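Local coordinates for protein P35 antigen (Borrelia burgdorferi, PDB 4ALY) that sits on the outer surface of the Lyme disease spirochaete as a lipoprotein that is critical for infection after a tick bite, at residues Phe114-Ala117 with Asn118-Val121; Leu198-Pro201 with Asn202-Leu206; Asp246-Arg249 with Ser250-Arg254. All blocks are in the same frame, centred on the assembly; numbering follows the deposited sequence.

Contact 1: Phe114-Ala117 with Asn118-Val121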
loop_
_atom_site.group_PDB
_atom_site.type_symbol
_atom_site.label_atom_id
_atom_site.label_comp_id
_atom_site.label_asym_id
_atom_site.label_seq_id
_atom_site.Cartn_x
_atom_site.Cartn_y
_atom_site.Cartn_z
ATOM N N PHE A 114 -12.820 5.363 -9.117
ATOM C CA PHE A 114 -13.586 4.704 -8.032
ATOM C C PHE A 114 -12.779 3.682 -7.260
ATOM O O PHE A 114 -11.971 2.966 -7.827
ATOM C CB PHE A 114 -14.793 3.974 -8.585
ATOM C CG PHE A 114 -15.679 4.877 -9.328
ATOM C CD1 PHE A 114 -16.570 5.700 -8.644
ATOM C CD2 PHE A 114 -15.573 4.986 -10.721
ATOM C CE1 PHE A 114 -17.356 6.596 -9.332
ATOM C CE2 PHE A 114 -16.380 5.889 -11.411
ATOM C CZ PHE A 114 -17.285 6.666 -10.714
ATOM N N PHE A 115 -13.080 3.558 -5.978
ATOM C CA PHE A 115 -12.331 2.667 -5.155
ATOM C C PHE A 115 -12.413 1.234 -5.683
ATOM O O PHE A 115 -11.394 0.583 -5.904
ATOM C CB PHE A 115 -12.782 2.783 -3.680
ATOM C CG PHE A 115 -11.953 1.955 -2.735
ATOM C CD1 PHE A 115 -10.594 2.202 -2.572
ATOM C CD2 PHE A 115 -12.521 0.918 -2.015
ATOM C CE1 PHE A 115 -9.832 1.418 -1.694
ATOM C CE2 PHE A 115 -11.759 0.135 -1.121
ATOM C CZ PHE A 115 -10.418 0.387 -0.963
ATOM N N ASN A 116 -13.632 0.743 -5.847
ATOM C CA ASN A 116 -13.863 -0.604 -6.402
ATOM C C ASN A 116 -15.093 -0.508 -7.300
ATOM O O ASN A 116 -15.851 0.488 -7.207
ATOM C CB ASN A 116 -13.999 -1.690 -5.313
ATOM C CG ASN A 116 -15.029 -1.325 -4.262
ATOM O OD1 ASN A 116 -16.042 -0.693 -4.565
ATOM N ND2 ASN A 116 -14.761 -1.669 -3.023
ATOM N N ALA A 117 -15.270 -1.494 -8.190
ATOM C CA ALA A 117 -16.425 -1.497 -9.136
ATOM C C ALA A 117 -17.805 -1.269 -8.466
ATOM O O ALA A 117 -18.777 -0.954 -9.152
ATOM C CB ALA A 117 -16.430 -2.757 -10.015
ATOM N N ASN A 118 -17.844 -1.378 -7.130
ATOM C CA ASN A 118 -19.073 -1.253 -6.322
ATOM C C ASN A 118 -19.359 0.145 -5.742
ATOM O O ASN A 118 -20.413 0.357 -5.123
ATOM C CB ASN A 118 -19.047 -2.273 -5.148
ATOM C CG ASN A 118 -19.637 -3.639 -5.518
ATOM O OD1 ASN A 118 -20.399 -3.770 -6.487
ATOM N ND2 ASN A 118 -19.286 -4.667 -4.740
ATOM N N SER A 119 -18.417 1.078 -5.903
ATOM C CA SER A 119 -18.531 2.399 -5.271
ATOM C C SER A 119 -19.311 3.383 -6.092
ATOM O O SER A 119 -19.462 3.251 -7.302
ATOM C CB SER A 119 -17.167 2.988 -4.859
ATOM O OG SER A 119 -16.101 2.372 -5.541
ATOM N N THR A 120 -19.707 4.434 -5.403
ATOM C CA THR A 120 -20.775 5.315 -5.809
ATOM C C THR A 120 -20.258 6.724 -6.033
ATOM O O THR A 120 -20.663 7.390 -6.980
ATOM C CB THR A 120 -21.823 5.292 -4.672
ATOM O OG1 THR A 120 -22.415 3.991 -4.651
ATOM C CG2 THR A 120 -22.891 6.345 -4.824
ATOM N N VAL A 121 -19.401 7.183 -5.121
ATOM C CA VAL A 121 -18.687 8.475 -5.236
ATOM C C VAL A 121 -17.230 8.171 -5.638
ATOM O O VAL A 121 -16.734 7.070 -5.426
ATOM C CB VAL A 121 -18.727 9.275 -3.884
ATOM C CG1 VAL A 121 -20.075 9.950 -3.694
ATOM C CG2 VAL A 121 -18.406 8.365 -2.674
HETATM O O HOH W 1 -14.252 5.767 -4.832
#
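The ring of Phe-114 meets the carbonyl oxygen of Val-121 at its edge, near the ring plane, with CD1 3.5 Å from that O. The carbonyls of Ser-119 and Thr-120 approach the same ring obliquely, and beyond the two segments it meets the ring of His-122, the planes inclined at about 30°. Phe-115 turns the other way: with CG anti to its backbone N (chi1 -175°), its ring leads off to stand edge-to-face with Phe-175 of helix 163-189. Directly after the two aromatics the chain folds back in a type I beta turn from Asn-116 to Ser-119. Ser-119 N gives its hydrogen to Asn-116 O at 2.9 Å, almost straight at 168° but from well above the carbonyl plane. The same oxygen takes a second bond, from Ser-119 OG at 2.5 Å, and this one arrives in the carbonyl plane on a lone pair. Asn-116 OD1 also reaches over the turn, 3.4 Å from Asn-118 CB. A water accepts from Phe-115 N at 2.8 Å and donates to Val-121 O. One serine grips a single carbonyl twice, from two directions, while the water joins the chain before the turn to the chain after it; the chemistry is that of a surface turn held by a backbone N-H and a side-chain hydroxyl on one carbonyl, with Phe-115 as its apolar link to a helix.

Contact 2: Leu198-Pro201 with Asn202-Leu206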
loop_
_atom_site.group_PDB
_atom_site.type_symbol
_atom_site.label_atom_id
_atom_site.label_comp_id
_atom_site.label_asym_id
_atom_site.label_seq_id
_atom_site.Cartn_x
_atom_site.Cartn_y
_atom_site.Cartn_z
ATOM N N LEU A 198 1.584 -19.556 21.683
ATOM C CA LEU A 198 1.750 -20.058 20.328
ATOM C C LEU A 198 3.007 -20.871 20.108
ATOM O O LEU A 198 4.086 -20.595 20.616
ATOM C CB LEU A 198 1.623 -18.949 19.273
ATOM C CG LEU A 198 0.270 -18.311 18.955
ATOM C CD1 LEU A 198 0.530 -17.162 17.999
ATOM C CD2 LEU A 198 -0.749 -19.265 18.344
ATOM N N ASN A 199 2.790 -21.932 19.369
ATOM C CA ASN A 199 3.790 -22.743 18.732
ATOM C C ASN A 199 4.900 -21.817 18.158
ATOM O O ASN A 199 4.579 -20.709 17.705
ATOM C CB ASN A 199 2.945 -23.442 17.650
ATOM C CG ASN A 199 3.752 -24.086 16.580
ATOM O OD1 ASN A 199 4.487 -25.030 16.831
ATOM N ND2 ASN A 199 3.587 -23.609 15.357
ATOM N N LYS A 200 6.183 -22.204 18.180
ATOM C CA LYS A 200 7.149 -21.344 17.522
ATOM C C LYS A 200 7.192 -21.394 15.959
ATOM O O LYS A 200 7.588 -20.406 15.335
ATOM C CB LYS A 200 8.559 -21.292 18.186
ATOM C CG LYS A 200 9.657 -21.927 17.346
ATOM C CD LYS A 200 11.000 -21.242 17.315
ATOM C CE LYS A 200 11.919 -22.147 16.466
ATOM N NZ LYS A 200 13.164 -21.533 15.912
ATOM N N PRO A 201 6.806 -22.508 15.316
ATOM C CA PRO A 201 6.540 -22.371 13.852
ATOM C C PRO A 201 5.553 -21.214 13.386
ATOM O O PRO A 201 5.875 -20.469 12.441
ATOM C CB PRO A 201 5.996 -23.769 13.482
ATOM C CG PRO A 201 6.744 -24.687 14.416
ATOM C CD PRO A 201 7.032 -23.920 15.690
ATOM N N ASN A 202 4.387 -21.107 14.029
ATOM C CA ASN A 202 3.462 -19.971 13.901
ATOM C C ASN A 202 4.072 -18.571 14.172
ATOM O O ASN A 202 3.997 -17.671 13.310
ATOM C CB ASN A 202 2.276 -20.198 14.841
ATOM C CG ASN A 202 1.454 -21.420 14.444
ATOM O OD1 ASN A 202 1.750 -22.066 13.445
ATOM N ND2 ASN A 202 0.388 -21.711 15.206
ATOM N N LEU A 203 4.666 -18.381 15.359
ATOM C CA LEU A 203 5.483 -17.180 15.640
ATOM C C LEU A 203 6.516 -16.851 14.562
ATOM O O LEU A 203 6.771 -15.681 14.302
ATOM C CB LEU A 203 6.143 -17.238 17.007
ATOM C CG LEU A 203 5.222 -17.370 18.218
ATOM C CD1 LEU A 203 6.040 -17.522 19.489
ATOM C CD2 LEU A 203 4.277 -16.189 18.373
ATOM N N GLU A 204 7.069 -17.854 13.895
ATOM C CA GLU A 204 8.045 -17.588 12.812
ATOM C C GLU A 204 7.384 -17.071 11.547
ATOM O O GLU A 204 7.918 -16.191 10.876
ATOM C CB GLU A 204 8.873 -18.861 12.435
ATOM C CG GLU A 204 10.019 -19.162 13.378
ATOM C CD GLU A 204 11.063 -18.066 13.397
ATOM O OE1 GLU A 204 11.024 -17.171 12.522
ATOM O OE2 GLU A 204 11.927 -18.091 14.294
ATOM N N THR A 205 6.258 -17.693 11.202
ATOM C CA THR A 205 5.578 -17.391 9.983
ATOM C C THR A 205 5.032 -15.965 10.085
ATOM O O THR A 205 5.243 -15.119 9.185
ATOM C CB THR A 205 4.462 -18.408 9.708
ATOM O OG1 THR A 205 5.064 -19.591 9.195
ATOM C CG2 THR A 205 3.466 -17.871 8.635
ATOM N N LEU A 206 4.409 -15.661 11.212
ATOM C CA LEU A 206 3.834 -14.334 11.319
ATOM C C LEU A 206 4.935 -13.275 11.316
ATOM O O LEU A 206 4.832 -12.227 10.655
ATOM C CB LEU A 206 2.716 -14.257 12.398
ATOM C CG LEU A 206 2.812 -13.736 13.809
ATOM C CD1 LEU A 206 2.018 -14.598 14.789
ATOM C CD2 LEU A 206 4.266 -13.670 14.189
HETATM O O HOH W 2 7.325 -21.031 10.153
#
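Leu-198 and Leu-203 bring their side chains together at a slant, CD1 of Leu-198 lying 3.9 Å from CD2 of Leu-203. Both leucines carry CG beside the backbone N, and Leu-203 (chi1 -59°) thereby swings back over the start of the helix, where its CG sits 3.4 Å from Asn-199 O. Asn-202 crosses Leu-198 at about a right angle, and the two asparagines are turned against each other in much the same way: the amide planes of Asn-199 and Asn-202 stand 81° apart, with Asn-199 ND2 3.1 Å from Asn-202 OD1. Lys-200 and Glu-204, by Val-72 and Leu-75 of helix 70-95, run side by side and point the same way; Lys-200 NZ and Glu-204 OE2 form a long salt bridge of 4.0 Å, so the pairing is probably loose. Beneath these side chains the first helical turns close. Glu-204 N bonds to Lys-200 O and Thr-205 N to Pro-201 O at 3.1 Å, while the bond from Leu-203 N to Asn-199 O is straight but weak. A water donates to Pro-201 O at 2.8 Å and also hydrogen-bonds to Thr-205 OG1, bridging one turn. Leu-203 and Leu-206 are buried against Ile-76 and Ile-79 of helix 70-95, whereas Leu-198, Asn-202 and Thr-205 touch Ile-274 of helix 254-275. Asn-199 holds the N-cap position and proline occupies the first turn, where its lack of an N-H costs no helical bond. The arrangement is that of a helix N-terminus with a hydrophobic staple, Leu-198 before the cap packing on Leu-203 inside the helix, here opening the long helix 200-233 within an all-helical fold.

Contact 3: Asp246-Arg249 with Ser250-Arg254. With SO4 (sulfate ion), chain C.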
loop_
_atom_site.group_PDB
_atom_site.type_symbol
_atom_site.label_atom_id
_atom_site.label_comp_id
_atom_site.label_asym_id
_atom_site.label_seq_id
_atom_site.Cartn_x
_atom_site.Cartn_y
_atom_site.Cartn_z
ATOM N N ASP A 246 3.204 2.922 -21.432
ATOM C CA ASP A 246 4.033 1.714 -21.491
ATOM C C ASP A 246 5.020 1.610 -20.385
ATOM O O ASP A 246 5.297 0.505 -19.911
ATOM C CB ASP A 246 4.798 1.584 -22.803
ATOM C CG ASP A 246 3.865 1.441 -23.987
ATOM O OD1 ASP A 246 2.737 0.872 -23.811
ATOM O OD2 ASP A 246 4.254 1.946 -25.068
ATOM N N THR A 247 5.586 2.726 -19.969
ATOM C CA THR A 247 6.514 2.593 -18.874
ATOM C C THR A 247 5.916 2.269 -17.523
ATOM O O THR A 247 6.463 1.441 -16.808
ATOM C CB THR A 247 7.665 3.597 -18.887
ATOM O OG1 THR A 247 7.884 4.099 -17.568
ATOM C CG2 THR A 247 7.456 4.628 -19.868
ATOM N N LEU A 248 4.749 2.813 -17.220
ATOM C CA LEU A 248 3.997 2.372 -16.045
ATOM C C LEU A 248 3.677 0.851 -16.059
ATOM O O LEU A 248 3.853 0.163 -15.035
ATOM C CB LEU A 248 2.715 3.218 -15.898
ATOM C CG LEU A 248 1.838 2.919 -14.620
ATOM C CD1 LEU A 248 2.705 3.033 -13.335
ATOM C CD2 LEU A 248 0.523 3.701 -14.523
ATOM N N ARG A 249 3.178 0.355 -17.200
ATOM C CA ARG A 249 2.877 -1.065 -17.496
ATOM C C ARG A 249 4.088 -1.968 -17.285
ATOM O O ARG A 249 3.971 -3.043 -16.748
ATOM C CB ARG A 249 2.513 -1.173 -18.981
ATOM C CG ARG A 249 1.516 -2.239 -19.457
ATOM C CD ARG A 249 1.403 -3.459 -18.592
ATOM N NE ARG A 249 0.200 -3.598 -17.723
ATOM C CZ ARG A 249 -1.035 -3.169 -17.966
ATOM N NH1 ARG A 249 -1.320 -2.515 -19.061
ATOM N NH2 ARG A 249 -1.993 -3.403 -17.109
ATOM N N SER A 250 5.274 -1.540 -17.666
ATOM C CA SER A 250 6.404 -2.441 -17.527
ATOM C C SER A 250 6.674 -2.928 -16.087
ATOM O O SER A 250 7.205 -4.035 -15.872
ATOM C CB SER A 250 7.659 -1.842 -18.209
ATOM O OG SER A 250 7.982 -0.592 -17.668
ATOM N N LYS A 251 6.290 -2.114 -15.101
ATOM C CA LYS A 251 6.488 -2.441 -13.684
ATOM C C LYS A 251 5.200 -2.950 -13.077
ATOM O O LYS A 251 5.132 -3.260 -11.877
ATOM C CB LYS A 251 6.963 -1.202 -12.918
ATOM C CG LYS A 251 8.218 -0.587 -13.509
ATOM C CD LYS A 251 8.064 0.929 -13.606
ATOM C CE LYS A 251 9.294 1.624 -14.204
ATOM N NZ LYS A 251 10.600 1.026 -13.799
ATOM N N ASN A 252 4.147 -3.010 -13.870
ATOM C CA ASN A 252 2.895 -3.427 -13.295
ATOM C C ASN A 252 2.175 -4.306 -14.323
ATOM O O ASN A 252 1.235 -3.845 -14.963
ATOM C CB ASN A 252 2.034 -2.191 -12.912
ATOM C CG ASN A 252 2.684 -1.307 -11.827
ATOM O OD1 ASN A 252 2.633 -1.631 -10.639
ATOM N ND2 ASN A 252 3.272 -0.192 -12.230
ATOM N N SER A 253 2.622 -5.562 -14.506
ATOM C CA SER A 253 2.007 -6.429 -15.554
ATOM C C SER A 253 0.746 -6.930 -14.939
ATOM O O SER A 253 0.573 -6.760 -13.747
ATOM C CB SER A 253 2.923 -7.566 -16.041
ATOM O OG SER A 253 3.110 -8.539 -15.048
ATOM N N ARG A 254 -0.161 -7.468 -15.744
ATOM C CA ARG A 254 -1.429 -7.976 -15.260
ATOM C C ARG A 254 -1.213 -9.166 -14.330
ATOM O O ARG A 254 -1.901 -9.322 -13.306
ATOM C CB ARG A 254 -2.342 -8.366 -16.439
ATOM C CG ARG A 254 -3.096 -7.181 -17.049
ATOM C CD ARG A 254 -3.766 -7.542 -18.365
ATOM N NE ARG A 254 -3.986 -6.422 -19.312
ATOM C CZ ARG A 254 -3.051 -5.839 -20.093
ATOM N NH1 ARG A 254 -1.751 -6.129 -19.991
ATOM N NH2 ARG A 254 -3.417 -4.911 -20.966
HETATM S S SO4 C . -2.248 -1.456 -21.536
HETATM O O1 SO4 C . -3.085 -1.449 -20.330
HETATM O O2 SO4 C . -2.673 -2.681 -22.188
HETATM O O3 SO4 C . -0.783 -1.517 -21.312
HETATM O O4 SO4 C . -2.581 -0.193 -22.275
#
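At the C-terminal end of helix 241-250 the chain leaves the helix and turns into helix 254-275, and two arginines meet across this junction. The guanidinium of Arg-249 lies flat on that of Arg-254, centres 4.0 Å apart and planes at 16°, with Arg-254 NH1 over the centre of the Arg-249 group. Bends at chi2 (-25°) and chi3 carry Arg-249 back to the loop, where its NE donates to Asn-252 O at 3.0 Å and helps fix the group's rotation. A sulfate, probably from the crystallisation liquor, lies at the Arg-249 edge, though too close to NH1 for that detail to be trusted, and takes a weak bond from Arg-254 NH2; Asn-245 ND2 binds it too. Its negative charge probably eases the stacking of the two cations. Asn-252 folds inward: ND2 donates to Leu-248 O at 2.9 Å, in its own amide plane, and OD1 accepts from Arg-173. Ser-250 OG bonds to Thr-247 O at 2.7 Å, and Asn-252 N to Arg-249 O. Lys-251 forms a salt bridge with Glu-230. Carbonyls at the helix end are taken up by loop groups before Ser-253 N-caps the next helix, an arrangement typical of a tight helix-to-helix connection.

Overall arrangement
Following the chain from the N terminus, contact 1 comes first, turning the loop between helix 106-110 and helix 129-137 back on itself at the surface. Contact 2 then opens helix 200-233, whose first turns touch both helix 70-95 and helix 254-275. Contact 3 comes last, joining helix 241-250 to helix 254-275 and touching helices 143-157, 163-189 and 200-233. The three follow in series, none nested in or crossing another, and none touch. The centre of contact 2 lies about 37 Å from that of contact 1 and about 36 Å from that of contact 3. Helices 200-233 and 254-275 link contacts 2 and 3, while helix 163-189 is met by both contacts 1 and 3.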